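PDB 4WNR: leucine-rich-repeat protein from Methanosarcina barkeri, which binds GDP, and probably GTP, through its Roc G-domain, and is thought to act as a serine/threonine protein kinase. Local coordinates for residues E127-R137 / E159-Y169. Numbering follows the deposited sequence.
Sequences EKAEYWLKHIR and ELNRKFLQEKY. With SO4 (sulfate ion), chain E.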
ATOM      1  N   GLU A 127       7.296  -2.736 -23.207  1.00126.31           N
ATOM      2  CA  GLU A 127       7.286  -1.322 -22.808  1.00124.45           C
ATOM      3  C   GLU A 127       6.000  -0.893 -22.096  1.00120.02           C
ATOM      4  O   GLU A 127       5.163  -0.183 -22.659  1.00117.39           O
ATOM      5  CB  GLU A 127       7.561  -0.416 -24.017  1.00126.02           C
ATOM      6  CG  GLU A 127       8.971  -0.544 -24.576  1.00127.58           C
ATOM      7  CD  GLU A 127      10.033  -0.033 -23.617  1.00129.52           C
ATOM      8  OE1 GLU A 127       9.926   1.128 -23.169  1.00132.66           O
ATOM      9  OE2 GLU A 127      10.976  -0.792 -23.313  1.00129.76           O
ATOM     10  N   LYS A 128       5.857  -1.349 -20.856  1.00116.19           N
ATOM     11  CA  LYS A 128       4.794  -0.893 -19.960  1.00112.35           C
ATOM     12  C   LYS A 128       5.400  -0.149 -18.762  1.00107.80           C
ATOM     13  O   LYS A 128       4.714   0.128 -17.779  1.00106.73           O
ATOM     14  CB  LYS A 128       3.960  -2.088 -19.483  1.00112.54           C
ATOM     15  CG  LYS A 128       2.544  -1.735 -19.045  1.00114.16           C
ATOM     16  CD  LYS A 128       1.603  -1.567 -20.229  1.00115.30           C
ATOM     17  CE  LYS A 128       0.265  -0.975 -19.803  1.00116.32           C
ATOM     18  NZ  LYS A 128      -0.441  -1.795 -18.777  1.00116.66           N
ATOM     19  N   ALA A 129       6.686   0.184 -18.859  1.00102.17           N
ATOM     20  CA  ALA A 129       7.425   0.787 -17.749  1.00 98.28           C
ATOM     21  C   ALA A 129       7.017   2.238 -17.514  1.00 95.60           C
ATOM     22  O   ALA A 129       6.764   2.641 -16.377  1.00 94.35           O
ATOM     23  CB  ALA A 129       8.923   0.699 -18.005  1.00 97.24           C
ATOM     24  N   GLU A 130       6.952   3.013 -18.592  1.00 93.26           N
ATOM     25  CA  GLU A 130       6.626   4.440 -18.509  1.00 90.44           C
ATOM     26  C   GLU A 130       5.191   4.688 -18.033  1.00 87.07           C
ATOM     27  O   GLU A 130       4.893   5.740 -17.472  1.00 84.47           O
ATOM     28  CB  GLU A 130       6.864   5.121 -19.859  1.00 90.72           C
ATOM     29  CG  GLU A 130       6.950   6.636 -19.772  1.00 91.27           C
ATOM     30  CD  GLU A 130       7.509   7.269 -21.031  1.00 92.21           C
ATOM     31  OE1 GLU A 130       7.979   8.424 -20.951  1.00 92.27           O
ATOM     32  OE2 GLU A 130       7.485   6.615 -22.097  1.00 93.12           O
ATOM     33  N   TYR A 131       4.310   3.718 -18.266  1.00 85.54           N
ATOM     34  CA  TYR A 131       2.961   3.743 -17.698  1.00 84.68           C
ATOM     35  C   TYR A 131       3.023   3.688 -16.170  1.00 82.21           C
ATOM     36  O   TYR A 131       2.357   4.468 -15.487  1.00 83.29           O
ATOM     37  CB  TYR A 131       2.120   2.579 -18.247  1.00 87.27           C
ATOM     38  CG  TYR A 131       0.917   2.209 -17.397  1.00 90.43           C
ATOM     39  CD1 TYR A 131      -0.256   2.958 -17.447  1.00 92.08           C
ATOM     40  CD2 TYR A 131       0.953   1.103 -16.548  1.00 91.45           C
ATOM     41  CE1 TYR A 131      -1.355   2.620 -16.672  1.00 93.13           C
ATOM     42  CE2 TYR A 131      -0.139   0.758 -15.770  1.00 92.27           C
ATOM     43  CZ  TYR A 131      -1.289   1.518 -15.835  1.00 93.80           C
ATOM     44  OH  TYR A 131      -2.372   1.172 -15.066  1.00 95.72           O
ATOM     45  N   TRP A 132       3.830   2.768 -15.646  1.00 79.41           N
ATOM     46  CA  TRP A 132       3.980   2.594 -14.196  1.00 78.43           C
ATOM     47  C   TRP A 132       4.745   3.740 -13.527  1.00 78.72           C
ATOM     48  O   TRP A 132       4.481   4.069 -12.372  1.00 79.68           O
ATOM     49  CB  TRP A 132       4.664   1.260 -13.873  1.00 77.13           C
ATOM     50  CG  TRP A 132       3.727   0.092 -13.872  1.00 74.44           C
ATOM     51  CD1 TRP A 132       3.641  -0.890 -14.812  1.00 73.91           C
ATOM     52  CD2 TRP A 132       2.737  -0.212 -12.883  1.00 73.59           C
ATOM     53  NE1 TRP A 132       2.661  -1.791 -14.471  1.00 73.97           N
ATOM     54  CE2 TRP A 132       2.089  -1.397 -13.291  1.00 73.52           C
ATOM     55  CE3 TRP A 132       2.335   0.402 -11.690  1.00 73.45           C
ATOM     56  CZ2 TRP A 132       1.060  -1.983 -12.549  1.00 73.19           C
ATOM     57  CZ3 TRP A 132       1.311  -0.181 -10.951  1.00 73.99           C
ATOM     58  CH2 TRP A 132       0.686  -1.363 -11.387  1.00 73.67           C
ATOM     59  N   LEU A 133       5.689   4.338 -14.248  1.00 78.61           N
ATOM     60  CA  LEU A 133       6.480   5.444 -13.708  1.00 78.52           C
ATOM     61  C   LEU A 133       5.640   6.710 -13.522  1.00 79.64           C
ATOM     62  O   LEU A 133       5.798   7.417 -12.526  1.00 81.79           O
ATOM     63  CB  LEU A 133       7.694   5.725 -14.597  1.00 78.36           C
ATOM     64  CG  LEU A 133       8.786   4.650 -14.559  1.00 77.52           C
ATOM     65  CD1 LEU A 133       9.766   4.840 -15.705  1.00 77.85           C
ATOM     66  CD2 LEU A 133       9.514   4.648 -13.221  1.00 76.90           C
ATOM     67  N   LYS A 134       4.755   6.991 -14.476  1.00 80.08           N
ATOM     68  CA  LYS A 134       3.791   8.089 -14.339  1.00 80.00           C
ATOM     69  C   LYS A 134       2.810   7.811 -13.204  1.00 78.95           C
ATOM     70  O   LYS A 134       2.389   8.726 -12.498  1.00 79.27           O
ATOM     71  CB  LYS A 134       3.009   8.295 -15.637  1.00 81.12           C
ATOM     72  CG  LYS A 134       3.831   8.858 -16.781  1.00 82.66           C
ATOM     73  CD  LYS A 134       2.990   9.027 -18.036  1.00 83.66           C
ATOM     74  CE  LYS A 134       3.839   9.476 -19.213  1.00 85.50           C
ATOM     75  NZ  LYS A 134       3.029   9.687 -20.446  1.00 86.47           N
ATOM     76  N   HIS A 135       2.455   6.540 -13.044  1.00 78.38           N
ATOM     77  CA  HIS A 135       1.521   6.111 -12.005  1.00 77.62           C
ATOM     78  C   HIS A 135       2.126   6.303 -10.613  1.00 77.05           C
ATOM     79  O   HIS A 135       1.473   6.839  -9.717  1.00 76.29           O
ATOM     80  CB  HIS A 135       1.133   4.644 -12.222  1.00 77.53           C
ATOM     81  CG  HIS A 135      -0.114   4.233 -11.506  1.00 77.32           C
ATOM     82  ND1 HIS A 135      -0.098   3.608 -10.278  1.00 77.05           N
ATOM     83  CD2 HIS A 135      -1.419   4.354 -11.848  1.00 78.83           C
ATOM     84  CE1 HIS A 135      -1.337   3.365  -9.892  1.00 77.82           C
ATOM     85  NE2 HIS A 135      -2.157   3.807 -10.829  1.00 79.54           N
ATOM     86  N   ILE A 136       3.374   5.871 -10.445  1.00 77.73           N
ATOM     87  CA  ILE A 136       4.095   6.015  -9.175  1.00 78.17           C
ATOM     88  C   ILE A 136       4.369   7.487  -8.856  1.00 77.94           C
ATOM     89  O   ILE A 136       4.362   7.885  -7.694  1.00 77.44           O
ATOM     90  CB  ILE A 136       5.421   5.218  -9.186  1.00 78.39           C
ATOM     91  CG1 ILE A 136       5.136   3.713  -9.251  1.00 78.33           C
ATOM     92  CG2 ILE A 136       6.255   5.514  -7.944  1.00 78.59           C
ATOM     93  CD1 ILE A 136       6.309   2.887  -9.732  1.00 78.00           C
ATOM     94  N   ARG A 137       4.604   8.285  -9.893  1.00 79.67           N
ATOM     95  CA  ARG A 137       4.867   9.718  -9.734  1.00 80.96           C
ATOM     96  C   ARG A 137       3.665  10.458  -9.145  1.00 81.95           C
ATOM     97  O   ARG A 137       3.823  11.319  -8.277  1.00 82.83           O
ATOM     98  CB  ARG A 137       5.246  10.336 -11.082  1.00 81.65           C
ATOM     99  CG  ARG A 137       5.607  11.813 -11.028  1.00 83.30           C
ATOM    100  CD  ARG A 137       6.031  12.330 -12.394  1.00 85.09           C
ATOM    101  NE  ARG A 137       4.957  12.239 -13.385  1.00 86.45           N
ATOM    102  CZ  ARG A 137       5.075  12.579 -14.668  1.00 87.32           C
ATOM    103  NH1 ARG A 137       6.226  13.044 -15.145  1.00 87.17           N
ATOM    104  NH2 ARG A 137       4.031  12.453 -15.481  1.00 87.97           N
ATOM    105  N   GLU A 159      15.920  -4.998 -22.388  1.00 85.25           N
ATOM    106  CA  GLU A 159      16.525  -3.774 -21.857  1.00 85.31           C
ATOM    107  C   GLU A 159      15.578  -2.585 -21.999  1.00 84.84           C
ATOM    108  O   GLU A 159      14.544  -2.674 -22.666  1.00 84.43           O
ATOM    109  CB  GLU A 159      17.843  -3.469 -22.580  1.00 86.50           C
ATOM    110  CG  GLU A 159      19.064  -4.173 -22.005  1.00 87.52           C
ATOM    111  CD  GLU A 159      19.587  -3.525 -20.732  1.00 87.90           C
ATOM    112  OE1 GLU A 159      18.862  -2.711 -20.116  1.00 86.51           O
ATOM    113  OE2 GLU A 159      20.735  -3.833 -20.346  1.00 87.83           O
ATOM    114  N   LEU A 160      15.946  -1.477 -21.360  1.00 84.89           N
ATOM    115  CA  LEU A 160      15.187  -0.226 -21.429  1.00 84.12           C
ATOM    116  C   LEU A 160      16.106   0.946 -21.765  1.00 83.00           C
ATOM    117  O   LEU A 160      17.321   0.866 -21.581  1.00 82.45           O
ATOM    118  CB  LEU A 160      14.493   0.053 -20.092  1.00 84.92           C
ATOM    119  CG  LEU A 160      13.556  -1.030 -19.549  1.00 86.22           C
ATOM    120  CD1 LEU A 160      13.163  -0.721 -18.113  1.00 86.31           C
ATOM    121  CD2 LEU A 160      12.321  -1.173 -20.426  1.00 87.07           C
ATOM    122  N   ASN A 161      15.517   2.031 -22.262  1.00 83.19           N
ATOM    123  CA  ASN A 161      16.246   3.287 -22.458  1.00 82.47           C
ATOM    124  C   ASN A 161      16.434   3.977 -21.107  1.00 81.33           C
ATOM    125  O   ASN A 161      15.643   4.836 -20.716  1.00 80.28           O
ATOM    126  CB  ASN A 161      15.503   4.203 -23.433  1.00 82.04           C
ATOM    127  CG  ASN A 161      15.513   3.675 -24.858  1.00 81.73           C
ATOM    128  OD1 ASN A 161      16.496   3.087 -25.310  1.00 81.38           O
ATOM    129  ND2 ASN A 161      14.418   3.894 -25.577  1.00 81.87           N
ATOM    130  N   ARG A 162      17.497   3.591 -20.406  1.00 80.94           N
ATOM    131  CA  ARG A 162      17.701   3.979 -19.007  1.00 80.90           C
ATOM    132  C   ARG A 162      18.007   5.464 -18.824  1.00 82.10           C
ATOM    133  O   ARG A 162      17.480   6.099 -17.911  1.00 83.05           O
ATOM    134  CB  ARG A 162      18.818   3.139 -18.382  1.00 79.88           C
ATOM    135  CG  ARG A 162      18.521   1.650 -18.358  1.00 78.92           C
ATOM    136  CD  ARG A 162      19.580   0.880 -17.588  1.00 78.00           C
ATOM    137  NE  ARG A 162      19.313  -0.556 -17.567  1.00 77.32           N
ATOM    138  CZ  ARG A 162      20.016  -1.449 -16.874  1.00 77.18           C
ATOM    139  NH1 ARG A 162      21.049  -1.070 -16.126  1.00 77.46           N
ATOM    140  NH2 ARG A 162      19.684  -2.734 -16.926  1.00 77.12           N
ATOM    141  N   LYS A 163      18.860   6.008 -19.690  1.00 83.69           N
ATOM    142  CA  LYS A 163      19.241   7.422 -19.622  1.00 84.75           C
ATOM    143  C   LYS A 163      18.023   8.332 -19.796  1.00 84.04           C
ATOM    144  O   LYS A 163      17.905   9.357 -19.125  1.00 84.05           O
ATOM    145  CB  LYS A 163      20.300   7.748 -20.681  1.00 85.35           C
ATOM    146  CG  LYS A 163      20.959   9.108 -20.509  1.00 85.90           C
ATOM    147  CD  LYS A 163      22.046   9.340 -21.549  1.00 86.74           C
ATOM    148  CE  LYS A 163      22.815  10.625 -21.284  1.00 86.76           C
ATOM    149  NZ  LYS A 163      21.980  11.843 -21.476  1.00 87.00           N
ATOM    150  N   PHE A 164      17.122   7.944 -20.694  1.00 83.54           N
ATOM    151  CA  PHE A 164      15.885   8.687 -20.930  1.00 85.23           C
ATOM    152  C   PHE A 164      14.958   8.649 -19.714  1.00 85.63           C
ATOM    153  O   PHE A 164      14.408   9.678 -19.316  1.00 87.38           O
ATOM    154  CB  PHE A 164      15.158   8.131 -22.159  1.00 86.73           C
ATOM    155  CG  PHE A 164      13.804   8.742 -22.397  1.00 88.68           C
ATOM    156  CD1 PHE A 164      13.687  10.017 -22.936  1.00 89.48           C
ATOM    157  CD2 PHE A 164      12.644   8.040 -22.085  1.00 89.51           C
ATOM    158  CE1 PHE A 164      12.442  10.583 -23.156  1.00 90.10           C
ATOM    159  CE2 PHE A 164      11.395   8.600 -22.304  1.00 89.65           C
ATOM    160  CZ  PHE A 164      11.294   9.873 -22.841  1.00 90.21           C
ATOM    161  N   LEU A 165      14.795   7.464 -19.129  1.00 83.69           N
ATOM    162  CA  LEU A 165      13.848   7.261 -18.031  1.00 82.29           C
ATOM    163  C   LEU A 165      14.276   7.924 -16.724  1.00 81.17           C
ATOM    164  O   LEU A 165      13.466   8.576 -16.070  1.00 83.32           O
ATOM    165  CB  LEU A 165      13.606   5.765 -17.801  1.00 82.08           C
ATOM    166  CG  LEU A 165      12.856   5.022 -18.913  1.00 81.91           C
ATOM    167  CD1 LEU A 165      12.901   3.522 -18.670  1.00 82.34           C
ATOM    168  CD2 LEU A 165      11.416   5.498 -19.037  1.00 81.27           C
ATOM    169  N   GLN A 166      15.540   7.761 -16.343  1.00 81.01           N
ATOM    170  CA  GLN A 166      16.029   8.312 -15.073  1.00 81.19           C
ATOM    171  C   GLN A 166      16.073   9.845 -15.075  1.00 82.65           C
ATOM    172  O   GLN A 166      15.951  10.474 -14.025  1.00 83.83           O
ATOM    173  CB  GLN A 166      17.401   7.729 -14.716  1.00 80.44           C
ATOM    174  CG  GLN A 166      18.556   8.236 -15.565  1.00 81.15           C
ATOM    175  CD  GLN A 166      19.871   7.556 -15.235  1.00 80.92           C
ATOM    176  OE1 GLN A 166      19.907   6.536 -14.545  1.00 80.60           O
ATOM    177  NE2 GLN A 166      20.965   8.123 -15.730  1.00 80.92           N
ATOM    178  N   GLU A 167      16.252  10.434 -16.255  1.00 84.39           N
ATOM    179  CA  GLU A 167      16.241  11.890 -16.408  1.00 85.99           C
ATOM    180  C   GLU A 167      14.816  12.439 -16.362  1.00 85.20           C
ATOM    181  O   GLU A 167      14.553  13.436 -15.688  1.00 86.63           O
ATOM    182  CB  GLU A 167      16.925  12.298 -17.715  1.00 87.59           C
ATOM    183  CG  GLU A 167      18.439  12.145 -17.683  1.00 88.35           C
ATOM    184  CD  GLU A 167      19.099  12.385 -19.030  1.00 88.94           C
ATOM    185  OE1 GLU A 167      20.311  12.104 -19.147  1.00 88.47           O
ATOM    186  OE2 GLU A 167      18.416  12.848 -19.971  1.00 89.00           O
ATOM    187  N   LYS A 168      13.906  11.788 -17.084  1.00 83.66           N
ATOM    188  CA  LYS A 168      12.489  12.168 -17.078  1.00 83.47           C
ATOM    189  C   LYS A 168      11.842  11.903 -15.718  1.00 84.32           C
ATOM    190  O   LYS A 168      10.941  12.633 -15.299  1.00 84.93           O
ATOM    191  CB  LYS A 168      11.723  11.416 -18.170  1.00 83.71           C
ATOM    192  CG  LYS A 168      10.271  11.846 -18.318  1.00 84.16           C
ATOM    193  CD  LYS A 168       9.624  11.231 -19.547  1.00 84.90           C
ATOM    194  CE  LYS A 168       8.174  11.667 -19.684  1.00 85.74           C
ATOM    195  NZ  LYS A 168       7.544  11.147 -20.928  1.00 86.64           N
ATOM    196  N   TYR A 169      12.302  10.854 -15.042  1.00 84.25           N
ATOM    197  CA  TYR A 169      11.810  10.492 -13.712  1.00 83.13           C
ATOM    198  C   TYR A 169      12.981  10.418 -12.726  1.00 82.69           C
ATOM    199  O   TYR A 169      13.561   9.349 -12.532  1.00 82.40           O
ATOM    200  CB  TYR A 169      11.062   9.156 -13.768  1.00 83.17           C
ATOM    201  CG  TYR A 169       9.947   9.132 -14.790  1.00 83.13           C
ATOM    202  CD1 TYR A 169       8.674   9.597 -14.474  1.00 83.24           C
ATOM    203  CD2 TYR A 169      10.169   8.654 -16.078  1.00 83.78           C
ATOM    204  CE1 TYR A 169       7.653   9.581 -15.411  1.00 83.87           C
ATOM    205  CE2 TYR A 169       9.157   8.635 -17.022  1.00 84.26           C
ATOM    206  CZ  TYR A 169       7.903   9.098 -16.685  1.00 84.44           C
ATOM    207  OH  TYR A 169       6.902   9.075 -17.629  1.00 85.31           O
TER
HETATM  208  S   SO4 E 704      22.762  -4.512 -15.256  0.50 86.69           S
HETATM  209  O1  SO4 E 704      23.788  -3.490 -14.943  0.50 87.13           O
HETATM  210  O2  SO4 E 704      23.422  -5.793 -15.590  0.50 87.35           O
HETATM  211  O3  SO4 E 704      21.873  -4.710 -14.089  0.50 84.87           O
HETATM  212  O4  SO4 E 704      21.960  -4.058 -16.413  0.50 85.20           O
HETATM  213  O   HOH W   1       8.641  13.442 -13.599  1.00 72.59           O
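With CG anti to its carbonyl carbon (chi1 -54°), Tyr169 swings its ring across to helix 129-137, whose backbone places Leu133 CB over the ring centre, while Glu130, its CG anti to the backbone N and its chain extended beyond, carries its carboxylate to Lys168. The CH-pi contact puts Leu133 CB 3.8 Å from the centroid of the Tyr169 ring, 4° off the normal; Lys168 CG, from the residue just before the tyrosine, lies over the opposite face, offset toward the rim. A tyrosine suits the place because its flat face takes Leu133 CB while its OH reaches Glu130 CG and Lys134 CG. Leu133 CD1 meets Leu165 CD2 at 3.8 Å, a methyl-to-methyl contact between two buried leucines.

The extended chains of Glu130 and Lys168 cross at about a right angle and end in a salt bridge, Lys168 NZ to Glu130 OE1 at 2.8 Å, met on the anti side, out of the carboxylate plane. Tyr169 CE1 lies over one face of the tilted Arg137 guanidinium, and a water links Arg137 NH1 to Lys168 O. With an alanine at Tyr169, Leu133 CB is likely to lose the ring beneath it, and Arg137 its contact with CE1.

The two helices, 14° from parallel with axes 11.7 Å apart, pack side by side on one face of the central sheet, Leu133 touching Ile172 and Leu165 touching Phe175, as in the Ras-like P-loop fold of the Roc domain.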